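Local coordinates for glycosyl hydrolase family 2, TIM barrel domain protein (Faecalibacterium prausnitzii A2-165, PDB 6ED2) that probably hydrolyses beta-D-glucuronides to release glucuronic acid, acting as a gut bacterial beta-glucuronidase of glycoside hydrolase family 2, at residues A[213-218]-A[427-432]; A[225-230]-A[256-261]; A[240-245]-A[273-278]; A[262-267]-A[295-300]. One frame throughout, in Å; residues are numbered along the deposited sequence.

Contacts 2 and 3 pair strands in the two facing sheets of the immunoglobulin-like beta-sandwich domain, and their centres lie about 12 Å apart; Tyr228 CE1 meets Val240 CG2 at 3.6 Å between the sheets. Contact 3 includes Glu241, which with Thr239 forms the magnesium site, and the Leu259 side chain of contact 2 is about 8 Å from that ion. Contacts 1 and 4 lie where the sandwich meets the TIM barrel. They are joined by Arg298 NE and Pro431 O, 2.8 Å apart, while contact 1 runs into contact 2 through Ser214 OG and Thr229 OG1, also 2.8 Å apart. Contacts 3 and 4 meet through Tyr275 OH and Arg265 N.

Contact 1: residues A[213-218]-A[427-432]; sequences YSTRYR and DKNHPS
Asn429 presses its side-chain amide against Tyr213 and Thr215, docking the TIM barrel onto the immunoglobulin-like beta-sandwich of this family 2 fold. Asn429 belongs to a type I turn, Asp427 to His430, between barrel helix 409-427 and barrel strand 433-440, whereas its partners lie on strand 210-219 of the sandwich. Two hydrogen bonds use both ends of the amide. Asn429 ND2 donates to Tyr213 O over 2.9 Å in a nearly straight bond (165°), arriving from above the carbonyl plane, and Asn429 OD1 accepts the hydroxyl of Thr215, OG1, also at 2.9 Å. Stacking supplies the second kind of contact: the planes of the amide and the Tyr213 ring are nearly parallel, 2° apart, with ND2 of Asn429 over the rim of one face, 3.4 Å from CE1 of Tyr213. With chi1 at 77°, the ring sits beside its own residue's carbonyl, where a single amide serves both; its OH goes on to Asp293. A leucine in place of Asn429 would probably leave the Tyr213 carbonyl and the Thr215 hydroxyl without their shared mate and lose the flat cover on the ring. Charge enters through Lys428, whose extended chain passes CE by the Tyr213 carbonyl and carries NZ to salt bridges with Asp212 and Asp425. Farther along, a water lies 2.7 Å from Asn429 O and 2.9 Å from Tyr217 OH.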
# COMPACT_ATOMS: atom_id res chain seq x y z
N TYR A 213 -15.75 -48.20 4.15
CA TYR A 213 -17.18 -48.34 3.99
C TYR A 213 -17.58 -47.41 2.86
O TYR A 213 -16.84 -46.48 2.51
CB TYR A 213 -17.95 -48.03 5.27
CG TYR A 213 -18.10 -46.56 5.60
CD1 TYR A 213 -19.22 -45.85 5.21
CD2 TYR A 213 -17.10 -45.87 6.31
CE1 TYR A 213 -19.36 -44.50 5.49
CE2 TYR A 213 -17.23 -44.51 6.61
CZ TYR A 213 -18.37 -43.84 6.20
OH TYR A 213 -18.55 -42.49 6.48
N SER A 214 -18.74 -47.68 2.29
CA SER A 214 -19.26 -46.87 1.19
C SER A 214 -20.74 -46.68 1.44
O SER A 214 -21.38 -47.50 2.11
CB SER A 214 -19.02 -47.54 -0.19
OG SER A 214 -19.92 -48.64 -0.39
N THR A 215 -21.28 -45.58 0.89
CA THR A 215 -22.70 -45.24 0.97
C THR A 215 -23.18 -44.75 -0.39
O THR A 215 -22.41 -44.14 -1.16
CB THR A 215 -22.99 -44.16 2.04
OG1 THR A 215 -22.18 -42.99 1.82
CG2 THR A 215 -22.75 -44.69 3.45
N ARG A 216 -24.45 -45.05 -0.69
CA ARG A 216 -25.24 -44.53 -1.81
C ARG A 216 -26.57 -44.08 -1.24
O ARG A 216 -27.09 -44.70 -0.31
CB ARG A 216 -25.56 -45.60 -2.91
CG ARG A 216 -24.38 -46.15 -3.67
CD ARG A 216 -24.61 -47.61 -4.12
NE ARG A 216 -23.32 -48.32 -4.30
CZ ARG A 216 -22.95 -49.44 -3.67
NH1 ARG A 216 -23.78 -50.03 -2.82
NH2 ARG A 216 -21.76 -49.98 -3.89
N TYR A 217 -27.15 -43.04 -1.82
CA TYR A 217 -28.35 -42.45 -1.25
C TYR A 217 -29.49 -42.46 -2.24
O TYR A 217 -29.30 -42.37 -3.46
CB TYR A 217 -28.06 -41.00 -0.77
CG TYR A 217 -26.92 -40.98 0.23
CD1 TYR A 217 -27.17 -41.09 1.59
CD2 TYR A 217 -25.60 -40.95 -0.20
CE1 TYR A 217 -26.14 -41.10 2.50
CE2 TYR A 217 -24.56 -40.98 0.71
CZ TYR A 217 -24.84 -41.04 2.06
OH TYR A 217 -23.81 -41.08 2.96
N ARG A 218 -30.70 -42.58 -1.70
CA ARG A 218 -31.92 -42.65 -2.48
C ARG A 218 -33.03 -41.99 -1.67
O ARG A 218 -33.21 -42.31 -0.49
CB ARG A 218 -32.24 -44.11 -2.80
CG ARG A 218 -33.55 -44.37 -3.51
CD ARG A 218 -33.62 -45.86 -3.93
NE ARG A 218 -33.31 -46.77 -2.82
CZ ARG A 218 -32.23 -47.54 -2.73
NH1 ARG A 218 -32.05 -48.33 -1.67
NH2 ARG A 218 -31.32 -47.55 -3.71
N ASP A 427 -12.48 -39.79 -0.00
CA ASP A 427 -13.44 -38.70 0.04
C ASP A 427 -14.86 -39.11 -0.33
O ASP A 427 -15.76 -38.28 -0.24
CB ASP A 427 -12.97 -37.56 -0.88
CG ASP A 427 -11.68 -36.93 -0.39
OD1 ASP A 427 -11.29 -37.24 0.77
OD2 ASP A 427 -11.02 -36.17 -1.13
N LYS A 428 -15.10 -40.38 -0.67
CA LYS A 428 -16.37 -40.73 -1.29
C LYS A 428 -17.56 -40.59 -0.34
O LYS A 428 -18.69 -40.45 -0.82
CB LYS A 428 -16.33 -42.16 -1.83
CG LYS A 428 -16.12 -43.23 -0.74
CD LYS A 428 -15.52 -44.52 -1.30
CE LYS A 428 -15.08 -45.47 -0.18
NZ LYS A 428 -14.22 -46.58 -0.69
N ASN A 429 -17.35 -40.58 0.98
CA ASN A 429 -18.50 -40.52 1.88
C ASN A 429 -18.82 -39.11 2.38
O ASN A 429 -19.72 -38.95 3.21
CB ASN A 429 -18.31 -41.47 3.06
CG ASN A 429 -18.33 -42.92 2.64
OD1 ASN A 429 -19.27 -43.37 1.99
ND2 ASN A 429 -17.26 -43.65 2.94
N HIS A 430 -18.12 -38.10 1.89
CA HIS A 430 -18.45 -36.73 2.27
C HIS A 430 -19.71 -36.30 1.53
O HIS A 430 -19.74 -36.36 0.30
CB HIS A 430 -17.30 -35.78 1.92
CG HIS A 430 -16.10 -35.93 2.79
ND1 HIS A 430 -16.13 -35.70 4.15
CD2 HIS A 430 -14.82 -36.28 2.49
CE1 HIS A 430 -14.92 -35.90 4.65
NE2 HIS A 430 -14.11 -36.26 3.66
N PRO A 431 -20.76 -35.86 2.22
CA PRO A 431 -21.89 -35.29 1.48
C PRO A 431 -21.48 -34.08 0.65
O PRO A 431 -22.04 -33.86 -0.43
CB PRO A 431 -22.89 -34.91 2.59
CG PRO A 431 -22.04 -34.75 3.80
CD PRO A 431 -20.95 -35.77 3.68
N SER A 432 -20.47 -33.32 1.10
CA SER A 432 -20.05 -32.12 0.39
C SER A 432 -19.46 -32.44 -0.99
O SER A 432 -19.60 -31.62 -1.91
CB SER A 432 -19.03 -31.33 1.22
OG SER A 432 -17.83 -32.07 1.46
O HOH W 1 -22.41 -38.60 3.44

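Contact 2: residues A[225-230]-A[256-261]; sequences EIDYTV and TGTLVV
Tyr228 lays its ring across the backbone of Gly257 where strands 223-232 and 256-262 pair antiparallel in the three-stranded sheet of the immunoglobulin-like sandwich. In the backbone ladder Leu259 N donates to Ile226 O at 2.7 Å and Ile226 N to Leu259 O at 2.8 Å; Tyr228 pairs with Gly257, where the bond from Gly257 N to Tyr228 O stretches to 3.3 Å. The close-packed face carries Ile226, Tyr228 and Leu259 and looks toward strand 238-244. With chi1 at 72° the Tyr228 ring turns across to the other strand, and Gly257 N stands over its rim at 3.5 Å from CZ of Tyr228; the ring also packs on Val240 of strand 238-244, and the hydroxyl continues to Gly254 O and Ser252 OG. Tyr228 CD2 meets Leu259 CG at 4.1 Å. Replacing Tyr228 by alanine is likely to open a gap between Gly257 and Val240 and leave the Gly254 carbonyl without its hydroxyl mate. The opposite face, with Glu225, Asp227, Thr229, Thr256, Thr258 and Val260, is looser and more open to solvent. Here Thr229 and Thr256 merely touch methyls, while Arg218 bridges to both acids. Thr258 OG1 lies beside Asp227 and donates to its OD1 at 2.8 Å, reaching the anti side 34° out of the carboxylate plane.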
# COMPACT_ATOMS: atom_id res chain seq x y z
N GLU A 225 -33.18 -43.83 1.87
CA GLU A 225 -32.50 -45.10 2.08
C GLU A 225 -31.02 -44.93 1.76
O GLU A 225 -30.65 -44.25 0.80
CB GLU A 225 -33.09 -46.21 1.21
CG GLU A 225 -34.59 -46.31 1.33
CD GLU A 225 -35.14 -47.57 0.69
OE1 GLU A 225 -36.21 -48.04 1.15
OE2 GLU A 225 -34.52 -48.07 -0.27
N ILE A 226 -30.18 -45.56 2.58
CA ILE A 226 -28.74 -45.55 2.40
C ILE A 226 -28.32 -46.99 2.19
O ILE A 226 -28.45 -47.81 3.11
CB ILE A 226 -28.00 -44.95 3.61
CG1 ILE A 226 -28.60 -43.60 4.02
CG2 ILE A 226 -26.52 -44.85 3.29
CD1 ILE A 226 -28.16 -43.11 5.42
N ASP A 227 -27.81 -47.31 1.00
CA ASP A 227 -27.15 -48.59 0.76
C ASP A 227 -25.69 -48.45 1.16
O ASP A 227 -25.01 -47.50 0.75
CB ASP A 227 -27.25 -49.02 -0.70
CG ASP A 227 -28.69 -49.21 -1.19
OD1 ASP A 227 -29.60 -49.48 -0.37
OD2 ASP A 227 -28.91 -49.10 -2.42
N TYR A 228 -25.21 -49.40 1.95
CA TYR A 228 -23.86 -49.33 2.46
C TYR A 228 -23.14 -50.63 2.14
O TYR A 228 -23.76 -51.68 1.97
CB TYR A 228 -23.87 -49.07 3.99
CG TYR A 228 -24.33 -50.26 4.81
CD1 TYR A 228 -23.45 -51.28 5.14
CD2 TYR A 228 -25.63 -50.36 5.26
CE1 TYR A 228 -23.86 -52.37 5.87
CE2 TYR A 228 -26.05 -51.46 6.01
CZ TYR A 228 -25.15 -52.46 6.30
OH TYR A 228 -25.52 -53.57 7.05
N THR A 229 -21.82 -50.54 2.06
CA THR A 229 -20.96 -51.69 2.24
C THR A 229 -19.97 -51.37 3.35
O THR A 229 -19.69 -50.19 3.63
CB THR A 229 -20.22 -52.07 0.93
OG1 THR A 229 -19.18 -51.12 0.64
CG2 THR A 229 -21.19 -52.13 -0.26
N VAL A 230 -19.46 -52.41 4.00
CA VAL A 230 -18.36 -52.31 4.95
C VAL A 230 -17.31 -53.35 4.58
O VAL A 230 -17.64 -54.51 4.36
CB VAL A 230 -18.84 -52.53 6.40
CG1 VAL A 230 -17.64 -52.49 7.37
CG2 VAL A 230 -19.89 -51.53 6.77
N THR A 256 -23.16 -55.63 4.07
CA THR A 256 -23.90 -54.89 3.07
C THR A 256 -25.32 -54.78 3.59
O THR A 256 -25.76 -55.61 4.39
CB THR A 256 -23.90 -55.56 1.69
OG1 THR A 256 -24.49 -56.86 1.81
CG2 THR A 256 -22.49 -55.70 1.14
N GLY A 257 -26.03 -53.76 3.14
CA GLY A 257 -27.40 -53.60 3.58
C GLY A 257 -27.92 -52.22 3.23
O GLY A 257 -27.29 -51.47 2.48
N THR A 258 -29.07 -51.92 3.79
CA THR A 258 -29.77 -50.67 3.54
C THR A 258 -30.21 -50.10 4.88
O THR A 258 -30.78 -50.81 5.70
CB THR A 258 -30.98 -50.91 2.62
OG1 THR A 258 -30.50 -51.43 1.37
CG2 THR A 258 -31.73 -49.61 2.37
N LEU A 259 -29.91 -48.82 5.12
CA LEU A 259 -30.46 -48.11 6.27
C LEU A 259 -31.68 -47.33 5.79
O LEU A 259 -31.58 -46.53 4.86
CB LEU A 259 -29.42 -47.19 6.91
CG LEU A 259 -28.11 -47.89 7.31
CD1 LEU A 259 -27.00 -46.88 7.45
CD2 LEU A 259 -28.29 -48.72 8.59
N VAL A 260 -32.82 -47.60 6.40
CA VAL A 260 -34.07 -46.90 6.08
C VAL A 260 -34.25 -45.79 7.09
O VAL A 260 -34.33 -46.05 8.29
CB VAL A 260 -35.26 -47.87 6.10
CG1 VAL A 260 -36.55 -47.14 5.76
CG2 VAL A 260 -35.02 -49.01 5.12
N VAL A 261 -34.31 -44.54 6.61
CA VAL A 261 -34.41 -43.38 7.49
C VAL A 261 -35.73 -42.67 7.19
O VAL A 261 -35.83 -41.89 6.24
CB VAL A 261 -33.22 -42.42 7.34
CG1 VAL A 261 -33.32 -41.30 8.35
CG2 VAL A 261 -31.91 -43.17 7.50

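Contact 3: residues A[240-245]-A[273-278]; sequences VELYDG and YLYDLV
Tyr275 and Leu242 cross at about a right angle beside the antiparallel pairing of strands 238-244 and 275-283, in the four-stranded sheet of the immunoglobulin-like sandwich. The tyrosine can be followed outward. Its CB rests 3.7 Å from Leu242 CD1, and the first torsion, chi1 -75°, sets CG beside the backbone N, directing the ring past Tyr243 and Asp244 of the opposing strand. There CD1 comes level with the carbonyl of Tyr243, which lies near the ring plane, and CE1 touches Asp244 CB at 3.7 Å. Over one face of the ring, near its rim, stands CE2 of Tyr273. At the tip, Tyr275 OH hydrogen-bonds with Arg265 N and with a water, which donates to Asp244 OD2. The other oxygen of that carboxylate, Asp244 OD1, accepts from Tyr273 OH at 2.6 Å on its syn side, the carboxylate standing almost upright (86°) to the Tyr273 ring, so the acid is gripped through both oxygens. Toward the other end the backbone takes over: Glu241 bonds twice with Val278, and Tyr243 twice with Asp276, the bond from Tyr243 N to Asp276 O being 2.7 Å. Packing is tight between Val240 CG1 and Leu277 CD1, at 3.5 Å. Glu241 lies on the other face of the sheet, where it helps bind magnesium with Thr239, and its OE2 also pairs with Arg248. The two strands are the central pair of their sheet, with strand 247-253 outside one and strand 286-295 outside the other, while Val240 and Leu242 pack onto strand 223-232 of the facing sheet.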
# COMPACT_ATOMS: atom_id res chain seq x y z
N VAL A 240 -24.33 -51.92 11.59
CA VAL A 240 -24.25 -50.51 11.24
C VAL A 240 -25.48 -49.83 11.81
O VAL A 240 -26.60 -50.34 11.65
CB VAL A 240 -24.16 -50.30 9.72
CG1 VAL A 240 -23.99 -48.84 9.41
CG2 VAL A 240 -23.02 -51.12 9.13
N GLU A 241 -25.29 -48.70 12.47
CA GLU A 241 -26.37 -47.96 13.08
C GLU A 241 -26.25 -46.50 12.69
O GLU A 241 -25.16 -45.99 12.45
CB GLU A 241 -26.34 -48.08 14.62
CG GLU A 241 -26.48 -49.50 15.14
CD GLU A 241 -26.10 -49.60 16.60
OE1 GLU A 241 -24.89 -49.54 16.91
OE2 GLU A 241 -27.01 -49.71 17.45
N LEU A 242 -27.39 -45.83 12.65
CA LEU A 242 -27.44 -44.41 12.31
C LEU A 242 -28.17 -43.69 13.43
O LEU A 242 -29.30 -44.06 13.77
CB LEU A 242 -28.14 -44.19 10.97
CG LEU A 242 -27.82 -42.85 10.32
CD1 LEU A 242 -26.35 -42.76 9.96
CD2 LEU A 242 -28.71 -42.67 9.09
N TYR A 243 -27.52 -42.67 14.01
CA TYR A 243 -28.07 -41.92 15.12
C TYR A 243 -28.35 -40.48 14.72
O TYR A 243 -27.53 -39.85 14.04
CB TYR A 243 -27.13 -41.93 16.33
CG TYR A 243 -27.15 -43.24 17.07
CD1 TYR A 243 -26.35 -44.29 16.67
CD2 TYR A 243 -28.00 -43.43 18.16
CE1 TYR A 243 -26.36 -45.48 17.34
CE2 TYR A 243 -28.03 -44.65 18.83
CZ TYR A 243 -27.20 -45.66 18.41
OH TYR A 243 -27.18 -46.88 19.05
N ASP A 244 -29.50 -39.99 15.13
CA ASP A 244 -29.83 -38.57 15.11
C ASP A 244 -29.79 -38.10 16.56
O ASP A 244 -30.75 -38.27 17.30
CB ASP A 244 -31.20 -38.33 14.50
CG ASP A 244 -31.51 -36.86 14.31
OD1 ASP A 244 -30.59 -36.05 14.54
OD2 ASP A 244 -32.66 -36.53 13.94
N GLY A 245 -28.67 -37.52 16.97
CA GLY A 245 -28.51 -37.26 18.39
C GLY A 245 -28.42 -38.59 19.13
O GLY A 245 -27.64 -39.47 18.74
N TYR A 273 -27.26 -31.18 7.16
CA TYR A 273 -27.67 -32.00 8.28
C TYR A 273 -26.88 -33.29 8.25
O TYR A 273 -26.82 -33.96 7.22
CB TYR A 273 -29.17 -32.30 8.26
CG TYR A 273 -29.67 -32.72 9.61
CD1 TYR A 273 -30.10 -31.77 10.53
CD2 TYR A 273 -29.68 -34.06 9.99
CE1 TYR A 273 -30.54 -32.13 11.78
CE2 TYR A 273 -30.13 -34.43 11.25
CZ TYR A 273 -30.56 -33.46 12.14
OH TYR A 273 -31.03 -33.80 13.39
N LEU A 274 -26.26 -33.62 9.37
CA LEU A 274 -25.39 -34.79 9.47
C LEU A 274 -25.97 -35.77 10.48
O LEU A 274 -26.58 -35.36 11.48
CB LEU A 274 -23.96 -34.37 9.88
CG LEU A 274 -23.23 -33.53 8.82
CD1 LEU A 274 -21.85 -33.10 9.31
CD2 LEU A 274 -23.11 -34.28 7.48
N TYR A 275 -25.82 -37.05 10.19
CA TYR A 275 -26.19 -38.14 11.08
C TYR A 275 -24.92 -38.82 11.57
O TYR A 275 -23.89 -38.80 10.91
CB TYR A 275 -27.07 -39.17 10.39
CG TYR A 275 -28.51 -38.76 10.18
CD1 TYR A 275 -29.52 -39.15 11.06
CD2 TYR A 275 -28.87 -38.01 9.06
CE1 TYR A 275 -30.85 -38.78 10.85
CE2 TYR A 275 -30.18 -37.64 8.84
CZ TYR A 275 -31.17 -38.02 9.73
OH TYR A 275 -32.47 -37.64 9.48
N ASP A 276 -25.02 -39.47 12.71
CA ASP A 276 -23.88 -40.17 13.29
C ASP A 276 -23.94 -41.64 12.89
O ASP A 276 -24.96 -42.31 13.11
CB ASP A 276 -23.85 -40.01 14.81
CG ASP A 276 -23.59 -38.58 15.23
OD1 ASP A 276 -22.54 -38.03 14.84
OD2 ASP A 276 -24.44 -37.99 15.92
N LEU A 277 -22.86 -42.12 12.28
CA LEU A 277 -22.78 -43.48 11.79
C LEU A 277 -21.91 -44.29 12.74
O LEU A 277 -20.81 -43.86 13.09
CB LEU A 277 -22.19 -43.50 10.37
CG LEU A 277 -22.10 -44.83 9.62
CD1 LEU A 277 -23.49 -45.39 9.36
CD2 LEU A 277 -21.37 -44.64 8.32
N VAL A 278 -22.41 -45.45 13.16
CA VAL A 278 -21.69 -46.34 14.07
C VAL A 278 -21.53 -47.69 13.38
O VAL A 278 -22.52 -48.40 13.15
CB VAL A 278 -22.42 -46.51 15.41
CG1 VAL A 278 -21.64 -47.44 16.34
CG2 VAL A 278 -22.65 -45.16 16.04
O HOH W 2 -34.33 -37.78 11.89

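Contact 4: residues A[262-267]-A[295-300]; sequences KNARLW and IGIRTF
This is a loop-to-loop contact at the seam between the immunoglobulin-like beta-sandwich and the TIM barrel, where Ala264, Leu266 and Trp267 pack on Gly296, Ile297 and Arg298. Residues 262-267 lead out of sandwich strand 256-262, and residues 295-300 carry the chain from the last sandwich strand, 286-295, into strand 300-303, which leads to the TIM barrel. One direct backbone hydrogen bond ties them: Trp267 N donates to Ile297 O at 2.9 Å, from above the carbonyl plane. Around it the apolar fit is centred on Ile297, whose two branches part to different neighbours. CG2 of Ile297 meets Leu266 CD2 at 3.7 Å, the two side chains crossing at about a right angle, and CD1 of Ile297 touches the methyl CB of Ala264 at 3.9 Å. Trp267 fills the other end. Its CG is anti to the backbone N (chi1 -172°), which lays the indole beside Gly296, where CD1 comes within 4.1 Å of Gly296 CA, and NE1 reaches the Asp368 carbonyl. Arg298 runs alongside it, pointing the same way, with CG of Arg298 3.9 Å from Trp267 CE3 and the guanidinium nearly perpendicular to the indole (87°). That guanidinium bonds to Pro431 O and Gln466 OE1 on the barrel side. A water bridges the loops, donating to Arg265 O at 2.8 Å and accepting from Ile297 N at 2.7 Å.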
# COMPACT_ATOMS: atom_id res chain seq x y z
N LYS A 262 -36.73 -42.91 8.03
CA LYS A 262 -38.03 -42.30 7.84
C LYS A 262 -37.98 -40.81 8.19
O LYS A 262 -37.37 -40.41 9.18
CB LYS A 262 -39.08 -43.01 8.70
CG LYS A 262 -40.51 -42.70 8.31
CD LYS A 262 -41.49 -43.46 9.19
CE LYS A 262 -42.81 -42.72 9.34
NZ LYS A 262 -43.69 -43.38 10.35
N ASN A 263 -38.62 -39.99 7.35
CA ASN A 263 -38.60 -38.54 7.52
C ASN A 263 -37.16 -38.02 7.61
O ASN A 263 -36.85 -37.15 8.43
CB ASN A 263 -39.41 -38.11 8.74
CG ASN A 263 -40.84 -38.60 8.68
OD1 ASN A 263 -41.55 -38.35 7.70
ND2 ASN A 263 -41.28 -39.29 9.72
N ALA A 264 -36.29 -38.60 6.79
CA ALA A 264 -34.90 -38.19 6.74
C ALA A 264 -34.78 -36.68 6.60
O ALA A 264 -35.48 -36.06 5.79
CB ALA A 264 -34.21 -38.87 5.56
N ARG A 265 -33.90 -36.09 7.41
CA ARG A 265 -33.52 -34.69 7.26
C ARG A 265 -32.37 -34.63 6.27
O ARG A 265 -31.27 -35.15 6.54
CB ARG A 265 -33.14 -34.08 8.60
CG ARG A 265 -34.19 -34.32 9.68
CD ARG A 265 -33.93 -33.48 10.90
NE ARG A 265 -33.92 -32.06 10.58
CZ ARG A 265 -33.81 -31.09 11.49
NH1 ARG A 265 -33.71 -31.39 12.78
NH2 ARG A 265 -33.80 -29.82 11.10
N LEU A 266 -32.62 -34.03 5.12
CA LEU A 266 -31.68 -34.06 4.02
C LEU A 266 -30.59 -33.01 4.19
O LEU A 266 -30.82 -31.92 4.72
CB LEU A 266 -32.41 -33.84 2.70
CG LEU A 266 -33.46 -34.89 2.33
CD1 LEU A 266 -33.97 -34.65 0.90
CD2 LEU A 266 -32.91 -36.31 2.49
N TRP A 267 -29.39 -33.37 3.73
CA TRP A 267 -28.28 -32.44 3.63
C TRP A 267 -28.47 -31.55 2.41
O TRP A 267 -28.72 -32.05 1.30
CB TRP A 267 -26.99 -33.24 3.55
CG TRP A 267 -25.72 -32.48 3.61
CD1 TRP A 267 -24.87 -32.37 4.69
CD2 TRP A 267 -25.08 -31.79 2.53
NE1 TRP A 267 -23.76 -31.63 4.35
CE2 TRP A 267 -23.87 -31.26 3.03
CE3 TRP A 267 -25.43 -31.56 1.19
CZ2 TRP A 267 -23.01 -30.50 2.24
CZ3 TRP A 267 -24.57 -30.82 0.40
CH2 TRP A 267 -23.37 -30.30 0.92
N ILE A 295 -22.38 -38.59 8.29
CA ILE A 295 -22.75 -38.63 6.89
C ILE A 295 -23.96 -37.73 6.68
O ILE A 295 -24.74 -37.48 7.60
CB ILE A 295 -23.07 -40.06 6.40
CG1 ILE A 295 -24.28 -40.60 7.16
CG2 ILE A 295 -21.88 -40.96 6.56
CD1 ILE A 295 -24.55 -42.08 6.88
N GLY A 296 -24.10 -37.26 5.46
CA GLY A 296 -25.25 -36.46 5.08
C GLY A 296 -26.05 -37.21 4.03
O GLY A 296 -25.48 -37.87 3.16
N ILE A 297 -27.37 -37.11 4.13
CA ILE A 297 -28.28 -37.80 3.22
C ILE A 297 -28.61 -36.83 2.09
O ILE A 297 -29.36 -35.87 2.27
CB ILE A 297 -29.54 -38.27 3.94
CG1 ILE A 297 -29.17 -39.23 5.08
CG2 ILE A 297 -30.47 -38.98 2.98
CD1 ILE A 297 -30.39 -39.78 5.81
N ARG A 298 -28.04 -37.08 0.91
CA ARG A 298 -28.27 -36.22 -0.24
C ARG A 298 -27.94 -37.00 -1.50
O ARG A 298 -27.03 -37.84 -1.51
CB ARG A 298 -27.44 -34.94 -0.16
CG ARG A 298 -25.93 -35.18 -0.23
CD ARG A 298 -25.39 -35.03 -1.64
NE ARG A 298 -23.97 -35.36 -1.79
CZ ARG A 298 -23.51 -36.57 -2.08
NH1 ARG A 298 -24.36 -37.57 -2.23
NH2 ARG A 298 -22.19 -36.78 -2.21
N THR A 299 -28.66 -36.68 -2.58
CA THR A 299 -28.38 -37.20 -3.91
C THR A 299 -27.85 -36.09 -4.81
O THR A 299 -28.23 -34.92 -4.68
CB THR A 299 -29.61 -37.82 -4.56
OG1 THR A 299 -30.58 -36.79 -4.82
CG2 THR A 299 -30.22 -38.90 -3.67
N PHE A 300 -26.96 -36.46 -5.73
CA PHE A 300 -26.44 -35.47 -6.66
C PHE A 300 -26.15 -36.12 -8.01
O PHE A 300 -25.46 -37.14 -8.07
CB PHE A 300 -25.18 -34.81 -6.10
CG PHE A 300 -24.65 -33.70 -6.96
CD1 PHE A 300 -25.07 -32.40 -6.76
CD2 PHE A 300 -23.74 -33.97 -7.97
CE1 PHE A 300 -24.57 -31.37 -7.56
CE2 PHE A 300 -23.25 -32.95 -8.76
CZ PHE A 300 -23.67 -31.64 -8.56
O HOH W 3 -28.58 -35.72 6.15